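Local coordinates for anti-sigma-factor antagonist (stas) domain protein (Moorella thermoacetica, PDB 3ZXN), which probably acts as the RsbS-type STAS scaffold of a bacterial stressosome thought to control secondary messenger signalling, at residues G45-I50 with P77-G82. The protein carries 1 engineered substitution. Sequence-based numbering, arbitrary orientation.
Sequences GLVIDI and PFVLTG
Phe78 fits the CD1-CE1 side of its ring into the hollow between Leu46 and Ile48 of the neighbouring strand. Its CG stands anti to the backbone N (chi1 171°), which swings the ring forward along its own strand and tips CD1 and CE1 toward the neighbour: Phe78 CD1 comes 3.7 Å from Leu46 CG, and Phe78 CE1 lies 3.6 Å from Ile48 CD1. Ile48 CG1 sits at the ring edge, in its plane. Further along the same face, Leu80 CD1 is the bump, leaning forward and across to 3.5 Å from Ile48 O and touching Ile50 CG2. Helix 58-74 closes over this face, with Ile67 on Leu46 and Ile48, and Ser68 and Ala71 on Phe78. The other face carries smaller groups. Val47 and Val79 lie side by side, Val79 CG1 nestling against both methyls of Val47, while Val47 CG1 also meets Thr81 CG2; both valines have a second conformer, and this fit holds for the present one. Thr81 turns its methyl toward the valines and its hydroxyl toward Asp49, to which OG1 donates a 2.8 Å hydrogen bond; OD2 receives it on its anti side, 21° out of the carboxylate plane. Asp49 OD1 is held by Ser51 OG, so both carboxylate oxygens are gripped. Leu107 of helix 107-118 packs on Val47, Asp49 and Thr81. Between the faces, five backbone hydrogen bonds join the strands, from Leu46 N to Pro77 O at one end to Ile50 N to Thr81 O at the other. The strand axes run 4.7 Å apart at 15°, and Gly82, at positive phi, ends the pairing. Strands 45-49 and 78-81, linked through helix 58-74, form a parallel beta-alpha-beta crossover in the central sheet of the STAS fold.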
loop_
_atom_site.group_PDB
_atom_site.type_symbol
_atom_site.label_atom_id
_atom_site.label_comp_id
_atom_site.label_asym_id
_atom_site.label_seq_id
_atom_site.Cartn_x
_atom_site.Cartn_y
_atom_site.Cartn_z
ATOM N N GLY A 45 10.948 -2.320 -2.896
ATOM C CA GLY A 45 9.545 -2.672 -2.755
ATOM C C GLY A 45 8.781 -1.695 -1.892
ATOM O O GLY A 45 9.352 -0.761 -1.342
ATOM N N LEU A 46 7.481 -1.938 -1.766
ATOM C CA LEU A 46 6.590 -1.023 -1.102
ATOM C C LEU A 46 5.603 -1.810 -0.239
ATOM O O LEU A 46 4.975 -2.757 -0.708
ATOM C CB LEU A 46 5.828 -0.185 -2.157
ATOM C CG LEU A 46 4.633 0.639 -1.685
ATOM C CD1 LEU A 46 5.076 1.641 -0.656
ATOM C CD2 LEU A 46 3.959 1.359 -2.870
ATOM N N VAL A 47 5.483 -1.409 1.022
ATOM C CA VAL A 47 4.499 -1.993 1.940
ATOM C C VAL A 47 3.567 -0.902 2.427
ATOM O O VAL A 47 4.020 0.130 2.927
ATOM C CB VAL A 47 5.158 -2.614 3.205
ATOM C CG1 VAL A 47 4.098 -3.364 4.028
ATOM C CG2 VAL A 47 6.312 -3.521 2.828
ATOM N N ILE A 48 2.262 -1.114 2.277
ATOM C CA ILE A 48 1.307 -0.135 2.773
ATOM C C ILE A 48 0.324 -0.811 3.718
ATOM O O ILE A 48 -0.324 -1.777 3.338
ATOM C CB ILE A 48 0.491 0.520 1.642
ATOM C CG1 ILE A 48 1.410 1.298 0.692
ATOM C CG2 ILE A 48 -0.565 1.429 2.259
ATOM C CD1 ILE A 48 0.620 1.993 -0.491
ATOM N N ASP A 49 0.211 -0.290 4.937
ATOM C CA ASP A 49 -0.678 -0.884 5.936
ATOM C C ASP A 49 -1.908 -0.016 6.134
ATOM O O ASP A 49 -1.797 1.194 6.314
ATOM C CB ASP A 49 0.036 -1.084 7.282
ATOM C CG ASP A 49 -0.854 -1.759 8.316
ATOM O OD1 ASP A 49 -1.676 -1.060 8.947
ATOM O OD2 ASP A 49 -0.729 -2.986 8.489
ATOM N N ILE A 50 -3.073 -0.649 6.141
ATOM C CA ILE A 50 -4.325 0.080 6.329
ATOM C C ILE A 50 -5.132 -0.347 7.555
ATOM O O ILE A 50 -6.328 -0.074 7.626
ATOM C CB ILE A 50 -5.214 -0.024 5.058
ATOM C CG1 ILE A 50 -5.522 -1.496 4.729
ATOM C CG2 ILE A 50 -4.503 0.633 3.902
ATOM C CD1 ILE A 50 -6.635 -1.700 3.656
ATOM N N PRO A 77 7.820 -4.463 -6.364
ATOM C CA PRO A 77 7.005 -5.349 -5.526
ATOM C C PRO A 77 6.160 -4.569 -4.515
ATOM O O PRO A 77 6.659 -3.649 -3.884
ATOM C CB PRO A 77 8.068 -6.194 -4.789
ATOM C CG PRO A 77 9.199 -6.280 -5.771
ATOM C CD PRO A 77 9.217 -4.925 -6.466
ATOM N N PHE A 78 4.905 -4.969 -4.338
ATOM C CA PHE A 78 3.973 -4.213 -3.516
ATOM C C PHE A 78 3.142 -5.166 -2.667
ATOM O O PHE A 78 2.587 -6.115 -3.196
ATOM C CB PHE A 78 3.041 -3.389 -4.435
ATOM C CG PHE A 78 1.888 -2.735 -3.724
ATOM C CD1 PHE A 78 2.096 -1.918 -2.626
ATOM C CD2 PHE A 78 0.589 -2.900 -4.180
ATOM C CE1 PHE A 78 1.022 -1.302 -1.977
ATOM C CE2 PHE A 78 -0.476 -2.274 -3.541
ATOM C CZ PHE A 78 -0.258 -1.481 -2.439
ATOM N N VAL A 79 3.074 -4.917 -1.358
ATOM C CA VAL A 79 2.214 -5.704 -0.482
ATOM C C VAL A 79 1.314 -4.785 0.351
ATOM O O VAL A 79 1.755 -3.764 0.874
ATOM C CB VAL A 79 3.033 -6.699 0.411
ATOM C CG1 VAL A 79 3.980 -5.957 1.321
ATOM C CG2 VAL A 79 2.107 -7.627 1.211
ATOM N N LEU A 80 0.033 -5.150 0.430
ATOM C CA LEU A 80 -0.959 -4.404 1.192
ATOM C C LEU A 80 -1.231 -5.204 2.462
ATOM O O LEU A 80 -1.419 -6.416 2.382
ATOM C CB LEU A 80 -2.260 -4.273 0.387
ATOM C CG LEU A 80 -3.387 -3.436 0.993
ATOM C CD1 LEU A 80 -2.986 -1.958 1.067
ATOM C CD2 LEU A 80 -4.691 -3.606 0.203
ATOM N N THR A 81 -1.218 -4.535 3.615
ATOM C CA THR A 81 -1.287 -5.232 4.900
ATOM C C THR A 81 -2.341 -4.645 5.842
ATOM O O THR A 81 -2.771 -3.497 5.674
ATOM C CB THR A 81 0.110 -5.263 5.636
ATOM O OG1 THR A 81 0.459 -3.957 6.102
ATOM C CG2 THR A 81 1.223 -5.773 4.720
ATOM N N GLY A 82 -2.747 -5.446 6.834
ATOM C CA GLY A 82 -3.689 -5.014 7.862
ATOM C C GLY A 82 -5.127 -4.917 7.367
ATOM O O GLY A 82 -5.800 -3.923 7.613
#